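Local coordinates for Tat-secreted protein Rv2525c (Mycobacterium tuberculosis, PDB 4PMQ) that may act as a peptidoglycan hydrolase with glycosidase activity and shows esterase activity toward p-nitrophenyl esters in vitro, at residues 151-163 / 171-183. Numbering follows the deposited sequence.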
ATOM      1  N   VAL A 151      -9.993   8.304  -9.655  1.00  5.61           N
ATOM      2  CA  VAL A 151     -10.306   7.718 -10.964  1.00  6.20           C
ATOM      3  C   VAL A 151     -10.899   8.793 -11.884  1.00  8.76           C
ATOM      4  O   VAL A 151     -10.483   8.931 -13.044  1.00  9.92           O
ATOM      5  CB  VAL A 151     -11.261   6.511 -10.842  1.00  9.86           C
ATOM      6  CG1 VAL A 151     -11.793   6.081 -12.217  1.00  9.91           C
ATOM      7  CG2 VAL A 151     -10.569   5.355 -10.144  1.00  9.11           C
ATOM      8  N   ASN A 152     -11.868   9.553 -11.359  1.00  7.38           N
ATOM      9  CA  ASN A 152     -12.547  10.604 -12.113  1.00  9.43           C
ATOM     10  C   ASN A 152     -11.549  11.705 -12.578  1.00 13.25           C
ATOM     11  O   ASN A 152     -11.761  12.334 -13.623  1.00 13.88           O
ATOM     12  CB  ASN A 152     -13.656  11.200 -11.256  1.00 12.69           C
ATOM     13  CG  ASN A 152     -14.613  12.052 -12.039  1.00 33.05           C
ATOM     14  OD1 ASN A 152     -15.044  11.687 -13.122  1.00 18.72           O
ATOM     15  ND2 ASN A 152     -14.952  13.216 -11.517  1.00 36.01           N
ATOM     16  N   ASP A 153     -10.477  11.951 -11.792  1.00  8.39           N
ATOM     17  CA  ASP A 153      -9.428  12.929 -12.132  1.00  7.64           C
ATOM     18  C   ASP A 153      -8.270  12.343 -12.948  1.00 10.79           C
ATOM     19  O   ASP A 153      -7.341  13.082 -13.297  1.00 11.47           O
ATOM     20  CB  ASP A 153      -8.861  13.573 -10.881  1.00  7.78           C
ATOM     21  CG  ASP A 153      -9.830  14.570 -10.258  1.00 15.47           C
ATOM     22  OD1 ASP A 153     -10.700  15.098 -11.000  1.00 18.84           O
ATOM     23  OD2 ASP A 153      -9.663  14.889  -9.058  1.00 14.71           O
ATOM     24  N   GLY A 154      -8.290  11.033 -13.176  1.00  8.56           N
ATOM     25  CA  GLY A 154      -7.204  10.380 -13.895  1.00 10.37           C
ATOM     26  C   GLY A 154      -5.922  10.367 -13.082  1.00 11.64           C
ATOM     27  O   GLY A 154      -4.828  10.412 -13.655  1.00 12.16           O
ATOM     28  N   LEU A 155      -6.045  10.301 -11.725  1.00  6.94           N
ATOM     29  CA  LEU A 155      -4.919  10.252 -10.807  1.00  6.80           C
ATOM     30  C   LEU A 155      -4.699   8.829 -10.350  1.00 10.93           C
ATOM     31  O   LEU A 155      -5.636   8.205  -9.815  1.00 10.20           O
ATOM     32  CB  LEU A 155      -5.226  11.111  -9.578  1.00  7.88           C
ATOM     33  CG  LEU A 155      -4.507  12.382  -9.357  1.00 17.01           C
ATOM     34  CD1 LEU A 155      -4.876  12.908  -7.966  1.00 17.52           C
ATOM     35  CD2 LEU A 155      -2.983  12.200  -9.466  1.00 20.40           C
ATOM     36  N   GLY A 156      -3.495   8.314 -10.556  1.00  8.16           N
ATOM     37  CA  GLY A 156      -3.170   6.963 -10.154  1.00  7.57           C
ATOM     38  C   GLY A 156      -3.576   5.929 -11.189  1.00  9.56           C
ATOM     39  O   GLY A 156      -4.442   6.184 -12.048  1.00  8.92           O
ATOM     40  N   SER A 157      -2.981   4.739 -11.078  1.00  6.86           N
ATOM     41  CA  SER A 157      -3.270   3.637 -12.003  1.00  7.16           C
ATOM     42  C   SER A 157      -3.754   2.395 -11.269  1.00  9.05           C
ATOM     43  O   SER A 157      -4.366   1.524 -11.884  1.00  8.81           O
ATOM     44  CB  SER A 157      -2.030   3.298 -12.835  1.00 10.40           C
ATOM     45  OG  SER A 157      -1.777   4.352 -13.754  1.00  8.61           O
ATOM     46  N   TYR A 158      -3.388   2.266  -9.976  1.00  5.70           N
ATOM     47  CA  TYR A 158      -3.765   1.105  -9.155  1.00  4.99           C
ATOM     48  C   TYR A 158      -4.497   1.600  -7.925  1.00  6.04           C
ATOM     49  O   TYR A 158      -4.149   2.636  -7.350  1.00  6.50           O
ATOM     50  CB  TYR A 158      -2.543   0.284  -8.747  1.00  4.76           C
ATOM     51  CG  TYR A 158      -1.898  -0.467  -9.896  1.00  5.09           C
ATOM     52  CD1 TYR A 158      -2.271  -1.773 -10.186  1.00  5.60           C
ATOM     53  CD2 TYR A 158      -0.866   0.110 -10.648  1.00  5.74           C
ATOM     54  CE1 TYR A 158      -1.681  -2.484 -11.232  1.00  7.45           C
ATOM     55  CE2 TYR A 158      -0.282  -0.584 -11.717  1.00  6.57           C
ATOM     56  CZ  TYR A 158      -0.679  -1.894 -11.983  1.00  9.67           C
ATOM     57  OH  TYR A 158      -0.113  -2.654 -12.981  1.00  9.46           O
ATOM     58  N   PHE A 159      -5.530   0.832  -7.505  1.00  5.15           N
ATOM     59  CA  PHE A 159      -6.362   1.274  -6.394  1.00  5.80           C
ATOM     60  C   PHE A 159      -6.566   0.141  -5.389  1.00  8.26           C
ATOM     61  O   PHE A 159      -6.929  -0.977  -5.754  1.00  7.08           O
ATOM     62  CB  PHE A 159      -7.705   1.780  -6.966  1.00  6.22           C
ATOM     63  CG  PHE A 159      -7.482   2.908  -7.947  1.00  6.59           C
ATOM     64  CD1 PHE A 159      -7.130   4.181  -7.499  1.00  7.99           C
ATOM     65  CD2 PHE A 159      -7.499   2.671  -9.320  1.00  9.12           C
ATOM     66  CE1 PHE A 159      -6.846   5.207  -8.402  1.00  8.14           C
ATOM     67  CE2 PHE A 159      -7.204   3.704 -10.230  1.00 11.69           C
ATOM     68  CZ  PHE A 159      -6.868   4.960  -9.762  1.00  9.09           C
ATOM     69  N   TRP A 160      -6.310   0.435  -4.122  1.00  5.08           N
ATOM     70  CA  TRP A 160      -6.435  -0.532  -3.036  1.00  5.43           C
ATOM     71  C   TRP A 160      -7.399   0.053  -2.037  1.00  8.38           C
ATOM     72  O   TRP A 160      -7.100   1.077  -1.417  1.00  7.26           O
ATOM     73  CB  TRP A 160      -5.039  -0.789  -2.418  1.00  4.97           C
ATOM     74  CG  TRP A 160      -5.014  -1.636  -1.179  1.00  5.91           C
ATOM     75  CD1 TRP A 160      -5.984  -2.482  -0.723  1.00  8.95           C
ATOM     76  CD2 TRP A 160      -3.922  -1.735  -0.253  1.00  5.92           C
ATOM     77  NE1 TRP A 160      -5.570  -3.097   0.440  1.00  8.60           N
ATOM     78  CE2 TRP A 160      -4.306  -2.655   0.751  1.00  9.05           C
ATOM     79  CE3 TRP A 160      -2.641  -1.158  -0.194  1.00  6.63           C
ATOM     80  CZ2 TRP A 160      -3.499  -2.932   1.862  1.00  8.30           C
ATOM     81  CZ3 TRP A 160      -1.845  -1.425   0.910  1.00  7.16           C
ATOM     82  CH2 TRP A 160      -2.255  -2.335   1.901  1.00  8.30           C
ATOM     83  N   GLN A 161      -8.610  -0.530  -1.974  1.00  5.75           N
ATOM     84  CA  GLN A 161      -9.653   0.039  -1.141  1.00  4.98           C
ATOM     85  C   GLN A 161      -9.529  -0.302   0.326  1.00  7.15           C
ATOM     86  O   GLN A 161      -9.374  -1.488   0.663  1.00  6.83           O
ATOM     87  CB  GLN A 161     -11.035  -0.422  -1.630  1.00  6.47           C
ATOM     88  CG  GLN A 161     -12.184   0.183  -0.803  1.00 10.25           C
ATOM     89  CD  GLN A 161     -13.516  -0.345  -1.290  1.00 12.61           C
ATOM     90  OE1 GLN A 161     -13.702  -0.517  -2.493  1.00  7.43           O
ATOM     91  NE2 GLN A 161     -14.420  -0.677  -0.370  1.00  8.52           N
ATOM     92  N   HIS A 162      -9.696   0.722   1.196  1.00  6.22           N
ATOM     93  CA  HIS A 162      -9.878   0.506   2.647  1.00  6.33           C
ATOM     94  C   HIS A 162     -11.325   0.885   2.978  1.00  9.22           C
ATOM     95  O   HIS A 162     -11.983   1.561   2.187  1.00  7.51           O
ATOM     96  CB  HIS A 162      -8.863   1.191   3.571  1.00  6.09           C
ATOM     97  CG  HIS A 162      -8.887   2.687   3.623  1.00  8.38           C
ATOM     98  ND1 HIS A 162      -9.922   3.385   4.255  1.00  9.73           N
ATOM     99  CD2 HIS A 162      -7.928   3.569   3.257  1.00  9.05           C
ATOM    100  CE1 HIS A 162      -9.561   4.662   4.239  1.00  7.98           C
ATOM    101  NE2 HIS A 162      -8.370   4.826   3.651  1.00  8.17           N
ATOM    102  N   ASN A 163     -11.826   0.443   4.117  1.00  7.85           N
ATOM    103  CA  ASN A 163     -13.245   0.616   4.433  1.00  7.21           C
ATOM    104  C   ASN A 163     -13.595   1.807   5.356  1.00 11.45           C
ATOM    105  O   ASN A 163     -14.760   1.953   5.742  1.00 12.51           O
ATOM    106  CB  ASN A 163     -13.750  -0.686   5.042  1.00  7.81           C
ATOM    107  CG  ASN A 163     -13.854  -1.773   3.992  1.00 17.45           C
ATOM    108  OD1 ASN A 163     -13.732  -1.516   2.768  1.00 10.31           O
ATOM    109  ND2 ASN A 163     -14.121  -2.992   4.440  1.00 13.15           N
ATOM    110  N   THR A 171     -17.533  -2.902  -2.808  1.00  7.12           N
ATOM    111  CA  THR A 171     -16.210  -2.987  -3.397  1.00  7.43           C
ATOM    112  C   THR A 171     -16.229  -2.072  -4.627  1.00  9.63           C
ATOM    113  O   THR A 171     -17.006  -2.338  -5.553  1.00  7.54           O
ATOM    114  CB  THR A 171     -15.853  -4.441  -3.731  1.00 15.14           C
ATOM    115  OG1 THR A 171     -15.819  -5.198  -2.519  1.00 13.16           O
ATOM    116  CG2 THR A 171     -14.497  -4.558  -4.411  1.00 18.08           C
ATOM    117  N   HIS A 172     -15.312  -1.066  -4.694  1.00  7.13           N
ATOM    118  CA  HIS A 172     -15.282  -0.178  -5.861  1.00  6.68           C
ATOM    119  C   HIS A 172     -14.930  -0.976  -7.117  1.00  9.25           C
ATOM    120  O   HIS A 172     -13.986  -1.753  -7.060  1.00  7.73           O
ATOM    121  CB  HIS A 172     -14.278   0.986  -5.668  1.00  7.30           C
ATOM    122  CG  HIS A 172     -14.484   2.102  -6.637  1.00  9.80           C
ATOM    123  ND1 HIS A 172     -14.100   1.995  -7.958  1.00 10.46           N
ATOM    124  CD2 HIS A 172     -15.079   3.304  -6.454  1.00 10.97           C
ATOM    125  CE1 HIS A 172     -14.477   3.124  -8.531  1.00  9.18           C
ATOM    126  NE2 HIS A 172     -15.053   3.942  -7.663  1.00  9.38           N
ATOM    127  N   PRO A 173     -15.678  -0.810  -8.240  1.00  8.79           N
ATOM    128  CA  PRO A 173     -15.379  -1.594  -9.463  1.00  8.85           C
ATOM    129  C   PRO A 173     -14.002  -1.307 -10.070  1.00 11.91           C
ATOM    130  O   PRO A 173     -13.549  -2.085 -10.913  1.00 11.66           O
ATOM    131  CB  PRO A 173     -16.501  -1.191 -10.436  1.00 10.76           C
ATOM    132  CG  PRO A 173     -16.984   0.117  -9.955  1.00 15.68           C
ATOM    133  CD  PRO A 173     -16.850   0.063  -8.447  1.00 11.02           C
ATOM    134  N   ALA A 174     -13.350  -0.202  -9.689  1.00  9.82           N
ATOM    135  CA  ALA A 174     -12.012   0.108 -10.223  1.00 10.27           C
ATOM    136  C   ALA A 174     -10.886  -0.480  -9.345  1.00 11.94           C
ATOM    137  O   ALA A 174      -9.727  -0.480  -9.772  1.00 10.71           O
ATOM    138  CB  ALA A 174     -11.821   1.619 -10.330  1.00 10.93           C
ATOM    139  N   ALA A 175     -11.214  -0.948  -8.120  1.00  7.52           N
ATOM    140  CA  ALA A 175     -10.161  -1.412  -7.194  1.00  7.37           C
ATOM    141  C   ALA A 175      -9.503  -2.714  -7.659  1.00  9.96           C
ATOM    142  O   ALA A 175     -10.166  -3.619  -8.193  1.00  9.19           O
ATOM    143  CB  ALA A 175     -10.724  -1.589  -5.792  1.00  8.18           C
ATOM    144  N   HIS A 176      -8.171  -2.786  -7.481  1.00  5.63           N
ATOM    145  CA  HIS A 176      -7.352  -3.953  -7.789  1.00  4.75           C
ATOM    146  C   HIS A 176      -7.264  -4.850  -6.565  1.00  7.92           C
ATOM    147  O   HIS A 176      -7.166  -6.067  -6.695  1.00  7.91           O
ATOM    148  CB  HIS A 176      -5.952  -3.489  -8.194  1.00  4.72           C
ATOM    149  CG  HIS A 176      -5.980  -2.656  -9.436  1.00  7.54           C
ATOM    150  ND1 HIS A 176      -6.355  -1.323  -9.401  1.00  8.45           N
ATOM    151  CD2 HIS A 176      -5.818  -3.034 -10.725  1.00  9.57           C
ATOM    152  CE1 HIS A 176      -6.320  -0.906 -10.656  1.00  8.62           C
ATOM    153  NE2 HIS A 176      -6.017  -1.908 -11.495  1.00  9.74           N
ATOM    154  N   LEU A 177      -7.295  -4.230  -5.367  1.00  4.48           N
ATOM    155  CA  LEU A 177      -7.173  -4.876  -4.069  1.00  4.89           C
ATOM    156  C   LEU A 177      -8.195  -4.300  -3.130  1.00  6.78           C
ATOM    157  O   LEU A 177      -8.528  -3.123  -3.272  1.00  5.37           O
ATOM    158  CB  LEU A 177      -5.772  -4.620  -3.488  1.00  5.19           C
ATOM    159  CG  LEU A 177      -4.609  -5.055  -4.383  1.00  8.18           C
ATOM    160  CD1 LEU A 177      -3.255  -4.560  -3.856  1.00  7.35           C
ATOM    161  CD2 LEU A 177      -4.574  -6.574  -4.568  1.00  5.55           C
ATOM    162  N   HIS A 178      -8.648  -5.087  -2.152  1.00  5.70           N
ATOM    163  CA  HIS A 178      -9.607  -4.581  -1.147  1.00  5.74           C
ATOM    164  C   HIS A 178      -9.242  -5.093   0.252  1.00  8.66           C
ATOM    165  O   HIS A 178      -9.199  -6.292   0.472  1.00  9.36           O
ATOM    166  CB  HIS A 178     -11.050  -4.979  -1.519  1.00  6.00           C
ATOM    167  CG  HIS A 178     -12.124  -4.532  -0.578  1.00  8.43           C
ATOM    168  ND1 HIS A 178     -13.371  -5.114  -0.611  1.00 10.27           N
ATOM    169  CD2 HIS A 178     -12.135  -3.527   0.339  1.00 10.98           C
ATOM    170  CE1 HIS A 178     -14.096  -4.490   0.309  1.00 10.96           C
ATOM    171  NE2 HIS A 178     -13.392  -3.545   0.930  1.00 11.10           N
ATOM    172  N   GLN A 179      -8.988  -4.177   1.185  1.00  6.21           N
ATOM    173  CA  GLN A 179      -8.689  -4.530   2.569  1.00  5.77           C
ATOM    174  C   GLN A 179     -10.022  -4.883   3.225  1.00  9.93           C
ATOM    175  O   GLN A 179     -10.892  -4.009   3.340  1.00 10.33           O
ATOM    176  CB  GLN A 179      -7.985  -3.365   3.258  1.00  7.24           C
ATOM    177  CG  GLN A 179      -7.349  -3.780   4.586  1.00 11.54           C
ATOM    178  CD  GLN A 179      -6.582  -2.617   5.137  1.00 16.22           C
ATOM    179  OE1 GLN A 179      -7.141  -1.542   5.334  1.00  9.34           O
ATOM    180  NE2 GLN A 179      -5.294  -2.818   5.439  1.00 11.07           N
ATOM    181  N   VAL A 180     -10.204  -6.175   3.562  1.00  8.22           N
ATOM    182  CA  VAL A 180     -11.487  -6.661   4.110  1.00  9.29           C
ATOM    183  C   VAL A 180     -11.451  -6.993   5.602  1.00 14.10           C
ATOM    184  O   VAL A 180     -12.513  -7.212   6.173  1.00 12.53           O
ATOM    185  CB  VAL A 180     -12.037  -7.874   3.308  1.00 12.75           C
ATOM    186  CG1 VAL A 180     -12.349  -7.452   1.878  1.00 12.73           C
ATOM    187  CG2 VAL A 180     -11.067  -9.066   3.323  1.00 11.80           C
ATOM    188  N   GLU A 181     -10.271  -7.056   6.234  1.00 10.68           N
ATOM    189  CA  GLU A 181     -10.192  -7.398   7.668  1.00 10.67           C
ATOM    190  C   GLU A 181      -8.980  -6.739   8.266  1.00 14.57           C
ATOM    191  O   GLU A 181      -7.899  -6.841   7.697  1.00 10.95           O
ATOM    192  CB  GLU A 181     -10.085  -8.919   7.801  1.00 12.68           C
ATOM    193  CG  GLU A 181     -10.439  -9.487   9.146  1.00 28.17           C
ATOM    194  CD  GLU A 181     -10.070 -10.954   9.256  1.00 53.20           C
ATOM    195  OE1 GLU A 181     -10.969 -11.811   9.097  1.00 59.09           O
ATOM    196  OE2 GLU A 181      -8.876 -11.246   9.495  1.00 37.94           O
ATOM    197  N   ILE A 182      -9.160  -6.055   9.400  1.00 13.84           N
ATOM    198  CA  ILE A 182      -8.080  -5.368  10.104  1.00 15.38           C
ATOM    199  C   ILE A 182      -7.785  -6.067  11.418  1.00 21.35           C
ATOM    200  O   ILE A 182      -8.697  -6.245  12.233  1.00 20.73           O
ATOM    201  CB  ILE A 182      -8.453  -3.878  10.370  1.00 20.55           C
ATOM    202  CG1 ILE A 182      -8.666  -3.109   9.071  1.00 21.94           C
ATOM    203  CG2 ILE A 182      -7.426  -3.185  11.302  1.00 21.99           C
ATOM    204  CD1 ILE A 182      -7.531  -2.991   8.263  1.00 22.46           C
ATOM    205  N   ASP A 183      -6.513  -6.429  11.623  1.00 19.20           N
ATOM    206  CA  ASP A 183      -5.970  -7.052  12.834  1.00 21.53           C
ATOM    207  C   ASP A 183      -6.887  -8.139  13.455  1.00 25.28           C
ATOM    208  O   ASP A 183      -7.042  -8.193  14.674  1.00 25.19           O
ATOM    209  CB  ASP A 183      -5.692  -5.947  13.871  1.00 23.27           C
ATOM    210  CG  ASP A 183      -4.703  -6.337  14.959  1.00 37.71           C
ATOM    211  OD1 ASP A 183      -3.674  -6.974  14.629  1.00 39.92           O
ATOM    212  OD2 ASP A 183      -4.963  -6.013  16.138  1.00 39.25           O
TER
HETATM  213  O   HOH W   1      -9.959  -1.271   5.743  1.00 11.65           O
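The carbonyl oxygen of F159 is gripped by two successive amides, both in its carbonyl plane: N of H176 lies 2.8 Å from F159 O, and the longer bond comes from N of L177. The H176 imidazole turns back on the same residue, its ND1 accepting the amide of F159 at 3.0 Å with the donor N lying 29° out of the ring plane. H176 thus holds both backbone polar atoms of F159, N through its ring and O through its own amide. Over the centre of the same imidazole sits CD1 of Y158, in an edge-to-face pair with centroids 4.9 Å apart. Further along, Q161 N bonds to L177 O, and Q161 O takes the amide of Q179. These bonds join strands 158-161 and 177-181 in parallel, neighbouring strands of the curled sheet of a TIM-barrel-clan domain; strand 177-181 then pairs antiparallel with 190-197. W160 and L177 share one face of the sheet, where CD1 of the indole packs 3.5 Å from L177 CB, and the indole NE1 bonds to N195. On the other face the Q161 chain runs extended, CG anti to the backbone N (chi1 -179°), alongside H178, with its CD over one face of that imidazole and the amide plane turned 40° from the ring. This reach places Q161 OE1 2.8 Å from N of H172, while its NE2 bonds to Y170 O, both backbone atoms ahead of strand 177-181. H178 NE2 donates in its own ring plane to a lone pair of N163 OD1, 2.8 Å away. A water links N163 N to Q179 OE1, which also bonds to Y141; Q179 NE2 holds a glycerol, probably from the crystallisation liquor. From the last turn of helix 144-153, CG2 of V151 lies against A174 CB and over one face of the F159 ring, offset toward the rim.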